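Zinc uptake regulation protein (Escherichia coli, PDB 4MTE) represses zinc-uptake genes such as znuACB, using zinc as a cofactor to bind their operator DNA. Local coordinates at residues 27-38 with 47-55; 71-79 with 87-98. All coordinates share one frame; numbering follows the deposited sequence.

Contact 1. Residues 27-38 with 47-55; sequences QRLEVLRLMSLQ and LLDLLREAE. With nucleotides of chain E.
Leu47 and Leu51 of helix 44-52 pack against Val31, Leu34 and Met35 of helix 26-36 in the winged-helix DNA-binding domain, the short helical segments crossing at 114° with their axes 10.4 Å apart. The apolar contacts centre on these two leucines. Both methyls of Leu47 are used: CD1 rests 3.6 Å from CG of Met35 and also reaches CB of Leu34, while CD2 lies 3.7 Å from CG1 of Val31. CD1 of Leu51 is brought against both CD1 of Leu34, at 3.7 Å, and CG of Glu30, because chi1 (-170°) swings CG away from the backbone N. Helix 60-72 lies against both helices, Ala66 meeting Val31 and Val63 meeting Leu48.

Among the polar groups, Glu30, bent at chi2 (66°), sends its carboxylate to Arg33, one turn further along the same helix; OE2 forms a salt bridge with NH1 (3.1 Å), its hydrogen bond weak. At the DNA end, NH1 of Arg28 donates to OP1 of DG5 of chain E and hydrogen-bonds O of Arg23. NE2 of Gln27 links Glu55 to the DNA backbone through two weak hydrogen bonds, 2.7 Å to OP2 of DG7 of chain E and 3.4 Å to OE2 of Glu55.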
loop_
_atom_site.group_PDB
_atom_site.type_symbol
_atom_site.label_atom_id
_atom_site.label_comp_id
_atom_site.label_asym_id
_atom_site.label_seq_id
_atom_site.Cartn_x
_atom_site.Cartn_y
_atom_site.Cartn_z
ATOM N N GLN D 27 -4.471 4.711 32.325
ATOM C CA GLN D 27 -4.311 4.689 30.874
ATOM C C GLN D 27 -5.416 5.475 30.189
ATOM O O GLN D 27 -5.149 6.424 29.457
ATOM C CB GLN D 27 -4.314 3.255 30.344
ATOM C CG GLN D 27 -2.971 2.557 30.422
ATOM C CD GLN D 27 -2.904 1.329 29.537
ATOM O OE1 GLN D 27 -3.930 0.800 29.109
ATOM N NE2 GLN D 27 -1.691 0.870 29.253
ATOM N N ARG D 28 -6.657 5.065 30.429
ATOM C CA ARG D 28 -7.819 5.688 29.808
ATOM C C ARG D 28 -7.837 7.186 30.103
ATOM O O ARG D 28 -8.188 8.004 29.246
ATOM C CB ARG D 28 -9.093 5.021 30.326
ATOM C CG ARG D 28 -9.164 3.534 30.013
ATOM C CD ARG D 28 -10.237 2.819 30.818
ATOM N NE ARG D 28 -10.414 1.437 30.378
ATOM C CZ ARG D 28 -11.270 0.574 30.917
ATOM N NH1 ARG D 28 -12.044 0.939 31.929
ATOM N NH2 ARG D 28 -11.351 -0.659 30.439
ATOM N N LEU D 29 -7.424 7.534 31.315
ATOM C CA LEU D 29 -7.332 8.924 31.740
ATOM C C LEU D 29 -6.268 9.664 30.929
ATOM O O LEU D 29 -6.519 10.748 30.392
ATOM C CB LEU D 29 -6.985 8.980 33.228
ATOM C CG LEU D 29 -7.021 10.347 33.909
ATOM C CD1 LEU D 29 -8.425 10.943 33.869
ATOM C CD2 LEU D 29 -6.523 10.218 35.339
ATOM N N GLU D 30 -5.082 9.064 30.845
ATOM C CA GLU D 30 -3.969 9.634 30.086
ATOM C C GLU D 30 -4.381 9.854 28.636
ATOM O O GLU D 30 -4.109 10.900 28.048
ATOM C CB GLU D 30 -2.747 8.712 30.138
ATOM C CG GLU D 30 -1.563 9.186 29.293
ATOM C CD GLU D 30 -0.948 10.476 29.802
ATOM O OE1 GLU D 30 -1.198 10.840 30.970
ATOM O OE2 GLU D 30 -0.209 11.125 29.032
ATOM N N VAL D 31 -5.041 8.854 28.066
ATOM C CA VAL D 31 -5.506 8.938 26.690
ATOM C C VAL D 31 -6.487 10.093 26.574
ATOM O O VAL D 31 -6.375 10.930 25.676
ATOM C CB VAL D 31 -6.180 7.620 26.243
ATOM C CG1 VAL D 31 -6.823 7.773 24.869
ATOM C CG2 VAL D 31 -5.163 6.488 26.228
ATOM N N LEU D 32 -7.441 10.134 27.499
ATOM C CA LEU D 32 -8.438 11.197 27.528
ATOM C C LEU D 32 -7.789 12.581 27.533
ATOM O O LEU D 32 -8.116 13.434 26.702
ATOM C CB LEU D 32 -9.345 11.036 28.749
ATOM C CG LEU D 32 -10.559 11.963 28.850
ATOM C CD1 LEU D 32 -11.423 11.904 27.592
ATOM C CD2 LEU D 32 -11.371 11.602 30.088
ATOM N N ARG D 33 -6.858 12.806 28.456
ATOM C CA ARG D 33 -6.209 14.109 28.537
ATOM C C ARG D 33 -5.397 14.396 27.278
ATOM O O ARG D 33 -5.465 15.498 26.738
ATOM C CB ARG D 33 -5.336 14.234 29.790
ATOM C CG ARG D 33 -4.218 13.219 29.901
ATOM C CD ARG D 33 -3.272 13.563 31.038
ATOM N NE ARG D 33 -2.676 14.883 30.849
ATOM C CZ ARG D 33 -1.596 15.125 30.113
ATOM N NH1 ARG D 33 -0.966 14.137 29.489
ATOM N NH2 ARG D 33 -1.140 16.364 30.000
ATOM N N LEU D 34 -4.650 13.400 26.802
ATOM C CA LEU D 34 -3.858 13.564 25.583
ATOM C C LEU D 34 -4.747 13.974 24.419
ATOM O O LEU D 34 -4.367 14.806 23.598
ATOM C CB LEU D 34 -3.115 12.273 25.232
ATOM C CG LEU D 34 -1.900 11.917 26.090
ATOM C CD1 LEU D 34 -1.376 10.540 25.702
ATOM C CD2 LEU D 34 -0.802 12.969 25.975
ATOM N N MET D 35 -5.938 13.391 24.358
ATOM C CA MET D 35 -6.908 13.771 23.340
ATOM C C MET D 35 -7.437 15.173 23.608
ATOM O O MET D 35 -7.659 15.948 22.679
ATOM C CB MET D 35 -8.067 12.779 23.310
ATOM C CG MET D 35 -7.705 11.431 22.712
ATOM S SD MET D 35 -9.152 10.400 22.424
ATOM C CE MET D 35 -9.916 11.275 21.061
ATOM N N SER D 36 -7.638 15.494 24.881
ATOM C CA SER D 36 -8.168 16.799 25.263
ATOM C C SER D 36 -7.228 17.952 24.892
ATOM O O SER D 36 -7.674 19.084 24.700
ATOM C CB SER D 36 -8.470 16.829 26.762
ATOM O OG SER D 36 -7.309 17.113 27.520
ATOM N N LEU D 37 -5.936 17.661 24.781
ATOM C CA LEU D 37 -4.945 18.679 24.439
ATOM C C LEU D 37 -4.974 19.025 22.954
ATOM O O LEU D 37 -4.422 20.042 22.536
ATOM C CB LEU D 37 -3.540 18.206 24.814
ATOM C CG LEU D 37 -3.263 17.917 26.290
ATOM C CD1 LEU D 37 -1.802 17.535 26.475
ATOM C CD2 LEU D 37 -3.637 19.101 27.177
ATOM N N GLN D 38 -5.614 18.177 22.159
ATOM C CA GLN D 38 -5.624 18.355 20.713
ATOM C C GLN D 38 -6.549 19.492 20.303
ATOM O O GLN D 38 -7.632 19.663 20.866
ATOM C CB GLN D 38 -6.040 17.057 20.018
ATOM C CG GLN D 38 -5.111 15.890 20.305
ATOM C CD GLN D 38 -3.698 16.144 19.818
ATOM O OE1 GLN D 38 -3.487 16.517 18.665
ATOM N NE2 GLN D 38 -2.721 15.949 20.696
ATOM N N LEU D 47 -2.044 9.193 18.404
ATOM C CA LEU D 47 -2.348 9.147 19.827
ATOM C C LEU D 47 -1.449 8.122 20.506
ATOM O O LEU D 47 -0.950 8.342 21.611
ATOM C CB LEU D 47 -3.815 8.770 20.019
ATOM C CG LEU D 47 -4.427 8.912 21.409
ATOM C CD1 LEU D 47 -4.357 10.353 21.909
ATOM C CD2 LEU D 47 -5.865 8.421 21.347
ATOM N N LEU D 48 -1.242 6.999 19.824
ATOM C CA LEU D 48 -0.329 5.969 20.294
ATOM C C LEU D 48 1.072 6.552 20.440
ATOM O O LEU D 48 1.725 6.361 21.464
ATOM C CB LEU D 48 -0.302 4.791 19.320
ATOM C CG LEU D 48 0.664 3.647 19.639
ATOM C CD1 LEU D 48 0.425 3.077 21.033
ATOM C CD2 LEU D 48 0.535 2.559 18.581
ATOM N N ASP D 49 1.522 7.269 19.413
ATOM C CA ASP D 49 2.837 7.906 19.437
ATOM C C ASP D 49 2.961 8.891 20.601
ATOM O O ASP D 49 3.989 8.932 21.273
ATOM C CB ASP D 49 3.125 8.622 18.111
ATOM C CG ASP D 49 3.461 7.662 16.980
ATOM O OD1 ASP D 49 4.010 6.574 17.253
ATOM O OD2 ASP D 49 3.185 8.004 15.810
ATOM N N LEU D 50 1.918 9.682 20.839
ATOM C CA LEU D 50 1.908 10.584 21.989
ATOM C C LEU D 50 1.997 9.799 23.293
ATOM O O LEU D 50 2.767 10.143 24.190
ATOM C CB LEU D 50 0.636 11.432 22.006
ATOM C CG LEU D 50 0.462 12.459 20.887
ATOM C CD1 LEU D 50 -0.855 13.201 21.076
ATOM C CD2 LEU D 50 1.636 13.433 20.836
ATOM N N LEU D 51 1.201 8.741 23.386
ATOM C CA LEU D 51 1.128 7.930 24.595
ATOM C C LEU D 51 2.458 7.245 24.918
ATOM O O LEU D 51 2.692 6.842 26.058
ATOM C CB LEU D 51 0.025 6.881 24.437
ATOM C CG LEU D 51 -0.375 6.069 25.670
ATOM C CD1 LEU D 51 -0.966 6.965 26.755
ATOM C CD2 LEU D 51 -1.356 4.978 25.268
ATOM N N ARG D 52 3.330 7.123 23.920
ATOM C CA ARG D 52 4.604 6.423 24.091
ATOM C C ARG D 52 5.601 7.204 24.941
ATOM O O ARG D 52 6.387 6.613 25.681
ATOM C CB ARG D 52 5.243 6.124 22.735
ATOM C CG ARG D 52 4.680 4.918 22.013
ATOM C CD ARG D 52 5.573 4.542 20.847
ATOM N NE ARG D 52 4.947 3.583 19.942
ATOM C CZ ARG D 52 4.763 2.297 20.219
ATOM N NH1 ARG D 52 5.141 1.800 21.389
ATOM N NH2 ARG D 52 4.188 1.506 19.324
ATOM N N GLU D 53 5.575 8.528 24.818
ATOM C CA GLU D 53 6.511 9.392 25.534
ATOM C C GLU D 53 6.436 9.148 27.037
ATOM O O GLU D 53 7.418 9.338 27.758
ATOM C CB GLU D 53 6.215 10.860 25.223
ATOM C CG GLU D 53 6.364 11.219 23.754
ATOM C CD GLU D 53 5.752 12.565 23.418
ATOM O OE1 GLU D 53 5.776 13.464 24.286
ATOM O OE2 GLU D 53 5.243 12.721 22.288
ATOM N N ALA D 54 5.265 8.720 27.496
ATOM C CA ALA D 54 5.048 8.369 28.894
ATOM C C ALA D 54 5.157 6.858 29.061
ATOM O O ALA D 54 5.940 6.366 29.875
ATOM C CB ALA D 54 3.676 8.849 29.344
ATOM N N GLU D 55 4.364 6.135 28.275
ATOM C CA GLU D 55 4.293 4.680 28.342
ATOM C C GLU D 55 4.839 4.068 27.050
ATOM O O GLU D 55 4.067 3.665 26.181
ATOM C CB GLU D 55 2.840 4.246 28.565
ATOM C CG GLU D 55 2.195 4.866 29.798
ATOM C CD GLU D 55 0.699 4.622 29.868
ATOM O OE1 GLU D 55 -0.071 5.589 29.684
ATOM O OE2 GLU D 55 0.290 3.468 30.117
ATOM P P DG E 5 -12.751 -3.000 32.676
ATOM O OP1 DG E 5 -13.014 -1.626 33.159
ATOM O OP2 DG E 5 -13.290 -3.436 31.367
ATOM O "O5'" DG E 5 -11.171 -3.236 32.668
ATOM C "C5'" DG E 5 -10.441 -2.966 33.857
ATOM C "C4'" DG E 5 -8.980 -3.345 33.709
ATOM O "O4'" DG E 5 -8.867 -4.788 33.661
ATOM C "C3'" DG E 5 -8.293 -2.801 32.460
ATOM O "O3'" DG E 5 -7.258 -1.909 32.877
ATOM C "C2'" DG E 5 -7.789 -4.040 31.711
ATOM C "C1'" DG E 5 -7.865 -5.162 32.742
ATOM N N9 DG E 5 -8.228 -6.479 32.226
ATOM C C8 DG E 5 -9.430 -6.863 31.680
ATOM N N7 DG E 5 -9.460 -8.117 31.320
ATOM C C5 DG E 5 -8.199 -8.595 31.657
ATOM C C6 DG E 5 -7.638 -9.885 31.508
ATOM O O6 DG E 5 -8.166 -10.899 31.031
ATOM N N1 DG E 5 -6.328 -9.940 31.982
ATOM C C2 DG E 5 -5.644 -8.880 32.531
ATOM N N2 DG E 5 -4.385 -9.108 32.936
ATOM N N3 DG E 5 -6.155 -7.666 32.677
ATOM C C4 DG E 5 -7.430 -7.600 32.220
ATOM P P DG E 7 -0.061 -2.314 30.257
ATOM O OP1 DG E 7 0.977 -1.551 30.985
ATOM O OP2 DG E 7 -0.776 -1.687 29.123
ATOM O "O5'" DG E 7 0.581 -3.678 29.738
ATOM C "C5'" DG E 7 1.030 -4.624 30.698
ATOM C "C4'" DG E 7 1.870 -5.696 30.034
ATOM O "O4'" DG E 7 1.008 -6.746 29.523
ATOM C "C3'" DG E 7 2.690 -5.203 28.851
ATOM O "O3'" DG E 7 3.957 -5.854 28.851
ATOM C "C2'" DG E 7 1.804 -5.550 27.654
ATOM C "C1'" DG E 7 1.098 -6.820 28.111
ATOM N N9 DG E 7 -0.255 -7.017 27.600
ATOM C C8 DG E 7 -1.275 -6.103 27.468
ATOM N N7 DG E 7 -2.372 -6.622 26.984
ATOM C C5 DG E 7 -2.061 -7.964 26.791
ATOM C C6 DG E 7 -2.841 -9.035 26.293
ATOM O O6 DG E 7 -4.017 -9.020 25.902
ATOM N N1 DG E 7 -2.121 -10.229 26.267
ATOM C C2 DG E 7 -0.813 -10.368 26.673
ATOM N N2 DG E 7 -0.260 -11.586 26.589
ATOM N N3 DG E 7 -0.075 -9.377 27.140
ATOM C C4 DG E 7 -0.763 -8.214 27.170
ATOM P P DT E 6 -6.398 -1.087 31.796
ATOM O OP1 DT E 6 -5.896 0.139 32.453
ATOM O OP2 DT E 6 -7.202 -0.970 30.558
ATOM O "O5'" DT E 6 -5.154 -2.043 31.507
ATOM C "C5'" DT E 6 -4.440 -2.553 32.630
ATOM C "C4'" DT E 6 -3.278 -3.426 32.202
ATOM O "O4'" DT E 6 -3.767 -4.755 31.893
ATOM C "C3'" DT E 6 -2.517 -2.933 30.974
ATOM O "O3'" DT E 6 -1.146 -2.807 31.332
ATOM C "C2'" DT E 6 -2.802 -3.994 29.909
ATOM C "C1'" DT E 6 -3.103 -5.232 30.744
ATOM N N1 DT E 6 -3.999 -6.258 30.119
ATOM C C2 DT E 6 -3.582 -7.568 30.097
ATOM O O2 DT E 6 -2.517 -7.960 30.544
ATOM N N3 DT E 6 -4.475 -8.425 29.520
ATOM C C4 DT E 6 -5.711 -8.143 28.971
ATOM O O4 DT E 6 -6.415 -9.031 28.479
ATOM C C5 DT E 6 -6.091 -6.751 29.030
ATOM C C7 DT E 6 -7.410 -6.296 28.474
ATOM C C6 DT E 6 -5.227 -5.891 29.597
#

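Contact 2. Residues 71-79 with 87-98; sequences LEQGFVHKV and LCHLFDQPTHTS. With ZN (zinc ion), chain N; nucleotides of chain F.
His77, Cys88 and His96 supply three side chains of a zinc site in this Fur-family regulator, and Glu111 completes it with both carboxylate oxygens. The site joins strand 76-79 and the loop after strand 84-87 to strand 109-112 of the second sheet, as between the DNA-binding and dimerisation domains of Fur-family proteins. Zinc is held by NE2 of His77 at 2.0 Å, SG of Cys88 at 2.2 Å and NE2 of His96 at 2.0 Å. The two imidazoles come from opposite directions and meet rim to rim, their planes 85° apart; the two NE2 atoms are close because both bind the metal, and are not hydrogen-bonded. In His77 the ring is brought to the metal with CG anti to the carbonyl carbon (chi1 -64°). The thiolate sulfur, obliquely placed to the His77 ring, also accepts a weak bond from N of Leu90.

Beside the site the wing begins. Val76 and Leu87 form an antiparallel non-hydrogen-bonded pair, and N of Cys88 donates a nearly straight bond of 2.7 Å to O of Phe75, tying a zinc ligand directly to the chain just before strand 76-79. That chain leaves helix 60-72 through a Schellman motif at Gly74.

Phe75 and Phe91 make an edge-to-face pair, centroids 4.9 Å apart and planes at 56°: CD1 of Phe75 stands over the centre of the Phe91 ring, whose CD2 lies 3.8 Å from CA of Phe75. Phe91 also packs on Leu9 of helix 6-20. Replacing Phe91 by alanine would probably strip Phe75 CD1 of its ring face and open a gap between the Phe75 backbone and Leu9. On the wing, Lys78 reaches the DNA, its NZ donating to OP1 of DA21 of chain F at 2.7 Å.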
loop_
_atom_site.group_PDB
_atom_site.type_symbol
_atom_site.label_atom_id
_atom_site.label_comp_id
_atom_site.label_asym_id
_atom_site.label_seq_id
_atom_site.Cartn_x
_atom_site.Cartn_y
_atom_site.Cartn_z
ATOM N N LEU D 71 -15.364 5.842 24.045
ATOM C CA LEU D 71 -16.461 5.941 23.090
ATOM C C LEU D 71 -17.745 5.439 23.723
ATOM O O LEU D 71 -18.800 6.056 23.591
ATOM C CB LEU D 71 -16.161 5.116 21.842
ATOM C CG LEU D 71 -15.206 5.750 20.834
ATOM C CD1 LEU D 71 -14.651 4.691 19.890
ATOM C CD2 LEU D 71 -15.920 6.848 20.062
ATOM N N GLU D 72 -17.645 4.307 24.408
ATOM C CA GLU D 72 -18.797 3.712 25.066
ATOM C C GLU D 72 -19.357 4.640 26.142
ATOM O O GLU D 72 -20.571 4.774 26.278
ATOM C CB GLU D 72 -18.419 2.362 25.676
ATOM C CG GLU D 72 -19.606 1.535 26.142
ATOM C CD GLU D 72 -19.198 0.175 26.676
ATOM O OE1 GLU D 72 -17.993 -0.154 26.612
ATOM O OE2 GLU D 72 -20.081 -0.564 27.159
ATOM N N GLN D 73 -18.473 5.282 26.901
ATOM C CA GLN D 73 -18.904 6.213 27.945
ATOM C C GLN D 73 -19.271 7.595 27.392
ATOM O O GLN D 73 -19.756 8.452 28.130
ATOM C CB GLN D 73 -17.833 6.335 29.035
ATOM C CG GLN D 73 -17.548 5.023 29.762
ATOM C CD GLN D 73 -18.802 4.389 30.343
ATOM O OE1 GLN D 73 -19.663 5.079 30.887
ATOM N NE2 GLN D 73 -18.916 3.071 30.221
ATOM N N GLY D 74 -19.037 7.808 26.101
ATOM C CA GLY D 74 -19.527 8.997 25.423
ATOM C C GLY D 74 -18.654 10.231 25.561
ATOM O O GLY D 74 -19.098 11.342 25.271
ATOM N N PHE D 75 -17.410 10.042 25.988
ATOM C CA PHE D 75 -16.472 11.151 26.142
ATOM C C PHE D 75 -15.817 11.508 24.813
ATOM O O PHE D 75 -15.349 12.631 24.623
ATOM C CB PHE D 75 -15.394 10.786 27.164
ATOM C CG PHE D 75 -15.944 10.370 28.496
ATOM C CD1 PHE D 75 -17.090 10.962 28.997
ATOM C CD2 PHE D 75 -15.329 9.382 29.240
ATOM C CE1 PHE D 75 -17.605 10.582 30.214
ATOM C CE2 PHE D 75 -15.844 8.998 30.460
ATOM C CZ PHE D 75 -16.983 9.601 30.946
ATOM N N VAL D 76 -15.797 10.544 23.898
ATOM C CA VAL D 76 -15.130 10.702 22.609
ATOM C C VAL D 76 -16.089 10.368 21.471
ATOM O O VAL D 76 -17.008 9.567 21.637
ATOM C CB VAL D 76 -13.879 9.787 22.526
ATOM C CG1 VAL D 76 -13.225 9.852 21.145
ATOM C CG2 VAL D 76 -12.876 10.163 23.613
ATOM N N HIS D 77 -15.878 11.018 20.330
ATOM C CA HIS D 77 -16.574 10.681 19.097
ATOM C C HIS D 77 -15.562 10.224 18.063
ATOM O O HIS D 77 -14.430 10.724 18.013
ATOM C CB HIS D 77 -17.333 11.884 18.544
ATOM C CG HIS D 77 -18.438 12.362 19.431
ATOM N ND1 HIS D 77 -19.540 11.592 19.729
ATOM C CD2 HIS D 77 -18.611 13.538 20.078
ATOM C CE1 HIS D 77 -20.344 12.272 20.529
ATOM N NE2 HIS D 77 -19.804 13.453 20.755
ATOM N N LYS D 78 -15.982 9.271 17.242
ATOM C CA LYS D 78 -15.209 8.847 16.092
ATOM C C LYS D 78 -15.633 9.682 14.893
ATOM O O LYS D 78 -16.825 9.817 14.612
ATOM C CB LYS D 78 -15.457 7.368 15.803
ATOM C CG LYS D 78 -14.653 6.824 14.638
ATOM C CD LYS D 78 -15.010 5.378 14.353
ATOM C CE LYS D 78 -14.135 4.790 13.261
ATOM N NZ LYS D 78 -12.715 4.690 13.692
ATOM N N VAL D 79 -14.654 10.242 14.191
ATOM C CA VAL D 79 -14.909 10.963 12.950
ATOM C C VAL D 79 -14.774 9.976 11.790
ATOM O O VAL D 79 -13.667 9.562 11.444
ATOM C CB VAL D 79 -13.921 12.137 12.767
ATOM C CG1 VAL D 79 -14.363 13.032 11.616
ATOM C CG2 VAL D 79 -13.791 12.937 14.065
ATOM N N LEU D 87 -12.380 14.483 21.214
ATOM C CA LEU D 87 -13.046 14.663 22.491
ATOM C C LEU D 87 -14.412 15.297 22.265
ATOM O O LEU D 87 -14.573 16.158 21.400
ATOM C CB LEU D 87 -12.200 15.554 23.400
ATOM C CG LEU D 87 -12.708 15.767 24.829
ATOM C CD1 LEU D 87 -12.663 14.467 25.623
ATOM C CD2 LEU D 87 -11.894 16.851 25.515
ATOM N N CYS D 88 -15.401 14.849 23.031
ATOM C CA CYS D 88 -16.715 15.477 23.032
ATOM C C CYS D 88 -16.717 16.630 24.028
ATOM O O CYS D 88 -16.371 16.445 25.194
ATOM C CB CYS D 88 -17.788 14.461 23.415
ATOM S SG CYS D 88 -19.411 15.193 23.667
ATOM N N HIS D 89 -17.098 17.816 23.565
ATOM C CA HIS D 89 -17.160 18.999 24.420
ATOM C C HIS D 89 -18.597 19.268 24.851
ATOM O O HIS D 89 -18.958 20.404 25.151
ATOM C CB HIS D 89 -16.598 20.216 23.681
ATOM C CG HIS D 89 -15.173 20.053 23.248
ATOM N ND1 HIS D 89 -14.107 20.400 24.049
ATOM C CD2 HIS D 89 -14.642 19.578 22.097
ATOM C CE1 HIS D 89 -12.978 20.144 23.409
ATOM N NE2 HIS D 89 -13.275 19.644 22.224
ATOM N N LEU D 90 -19.405 18.210 24.891
ATOM C CA LEU D 90 -20.836 18.334 25.160
ATOM C C LEU D 90 -21.400 17.153 25.949
ATOM O O LEU D 90 -22.597 16.882 25.872
ATOM C CB LEU D 90 -21.608 18.437 23.840
ATOM C CG LEU D 90 -21.274 19.578 22.880
ATOM C CD1 LEU D 90 -22.014 19.361 21.569
ATOM C CD2 LEU D 90 -21.636 20.925 23.488
ATOM N N PHE D 91 -20.558 16.447 26.700
ATOM C CA PHE D 91 -21.032 15.281 27.449
ATOM C C PHE D 91 -21.426 15.635 28.885
ATOM O O PHE D 91 -21.847 14.766 29.649
ATOM C CB PHE D 91 -20.006 14.134 27.417
ATOM C CG PHE D 91 -18.710 14.433 28.128
ATOM C CD1 PHE D 91 -18.653 14.492 29.511
ATOM C CD2 PHE D 91 -17.539 14.617 27.411
ATOM C CE1 PHE D 91 -17.463 14.756 30.160
ATOM C CE2 PHE D 91 -16.346 14.877 28.059
ATOM C CZ PHE D 91 -16.309 14.945 29.433
ATOM N N ASP D 92 -21.288 16.907 29.246
ATOM C CA ASP D 92 -21.721 17.382 30.559
ATOM C C ASP D 92 -23.248 17.438 30.636
ATOM O O ASP D 92 -23.827 17.402 31.722
ATOM C CB ASP D 92 -21.116 18.755 30.878
ATOM C CG ASP D 92 -21.260 19.742 29.735
ATOM O OD1 ASP D 92 -21.416 19.298 28.578
ATOM O OD2 ASP D 92 -21.208 20.962 29.993
ATOM N N GLN D 93 -23.886 17.524 29.472
ATOM C CA GLN D 93 -25.340 17.456 29.362
ATOM C C GLN D 93 -25.740 16.008 29.090
ATOM O O GLN D 93 -24.873 15.166 28.844
ATOM C CB GLN D 93 -25.820 18.361 28.222
ATOM C CG GLN D 93 -25.207 18.041 26.867
ATOM C CD GLN D 93 -25.847 18.813 25.731
ATOM O OE1 GLN D 93 -26.136 18.256 24.671
ATOM N NE2 GLN D 93 -26.065 20.107 25.942
ATOM N N PRO D 94 -27.048 15.701 29.144
ATOM C CA PRO D 94 -27.474 14.365 28.709
ATOM C C PRO D 94 -27.057 14.088 27.267
ATOM O O PRO D 94 -26.860 15.038 26.507
ATOM C CB PRO D 94 -29.004 14.414 28.843
ATOM C CG PRO D 94 -29.352 15.867 29.017
ATOM C CD PRO D 94 -28.172 16.477 29.693
ATOM N N THR D 95 -26.919 12.811 26.909
ATOM C CA THR D 95 -26.421 12.412 25.592
ATOM C C THR D 95 -27.113 13.161 24.457
ATOM O O THR D 95 -28.274 13.554 24.576
ATOM C CB THR D 95 -26.566 10.896 25.372
ATOM O OG1 THR D 95 -27.925 10.502 25.598
ATOM C CG2 THR D 95 -25.654 10.135 26.323
ATOM N N HIS D 96 -26.391 13.342 23.356
ATOM C CA HIS D 96 -26.762 14.322 22.347
ATOM C C HIS D 96 -26.573 13.814 20.926
ATOM O O HIS D 96 -25.942 12.780 20.698
ATOM C CB HIS D 96 -25.887 15.560 22.533
ATOM C CG HIS D 96 -24.420 15.263 22.478
ATOM N ND1 HIS D 96 -23.747 14.649 23.512
ATOM C CD2 HIS D 96 -23.502 15.475 21.505
ATOM C CE1 HIS D 96 -22.476 14.505 23.183
ATOM N NE2 HIS D 96 -22.301 14.998 21.971
ATOM N N THR D 97 -27.134 14.562 19.980
ATOM C CA THR D 97 -26.796 14.426 18.571
ATOM C C THR D 97 -25.854 15.573 18.246
ATOM O O THR D 97 -25.907 16.620 18.893
ATOM C CB THR D 97 -28.040 14.516 17.662
ATOM O OG1 THR D 97 -27.648 14.330 16.296
ATOM C CG2 THR D 97 -28.738 15.871 17.811
ATOM N N SER D 98 -24.994 15.387 17.251
ATOM C CA SER D 98 -24.025 16.417 16.909
ATOM C C SER D 98 -23.606 16.367 15.451
ATOM O O SER D 98 -23.658 15.319 14.808
ATOM C CB SER D 98 -22.786 16.283 17.786
ATOM O OG SER D 98 -22.070 15.099 17.483
HETATM ZN ZN ZN N . -20.326 15.194 21.630
ATOM P P DA F 21 -9.371 3.044 12.540
ATOM O OP1 DA F 21 -10.803 3.335 12.322
ATOM O OP2 DA F 21 -8.570 3.869 13.469
ATOM O "O5'" DA F 21 -9.256 1.528 13.015
ATOM C "C5'" DA F 21 -9.902 0.546 12.230
ATOM C "C4'" DA F 21 -9.641 -0.847 12.770
ATOM O "O4'" DA F 21 -8.238 -1.170 12.627
ATOM C "C3'" DA F 21 -9.956 -1.058 14.249
ATOM O "O3'" DA F 21 -11.131 -1.848 14.324
ATOM C "C2'" DA F 21 -8.715 -1.750 14.827
ATOM C "C1'" DA F 21 -7.957 -2.174 13.576
ATOM N N9 DA F 21 -6.509 -2.293 13.708
ATOM C C8 DA F 21 -5.585 -1.293 13.844
ATOM N N7 DA F 21 -4.346 -1.726 13.927
ATOM C C5 DA F 21 -4.471 -3.103 13.832
ATOM C C6 DA F 21 -3.535 -4.156 13.850
ATOM N N6 DA F 21 -2.212 -3.995 13.972
ATOM N N1 DA F 21 -4.020 -5.404 13.735
ATOM C C2 DA F 21 -5.335 -5.597 13.609
ATOM N N3 DA F 21 -6.307 -4.695 13.577
ATOM C C4 DA F 21 -5.799 -3.463 13.696
#

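From the N terminus, helix 26-36 runs through strand 42-43 into helix 44-52, and contact 1 closes this turn within the winged-helix domain. The chain then makes helix 60-72, which packs on contact 1 and leads directly into contact 2. There 71-79 and 87-98 close the hairpin of strands 76-79 and 84-87, from which 87-98 leads on to strand 99-103. The two contacts thus follow in series, neither enclosing nor crossing the other. They nevertheless touch in the fold: CD1 of Leu32 lies 3.5 Å from CD1 of Leu87, and CE of Met35 lies 3.6 Å from CG1 of Val76. Helix 26-36 therefore joins the helical bundle to the wing.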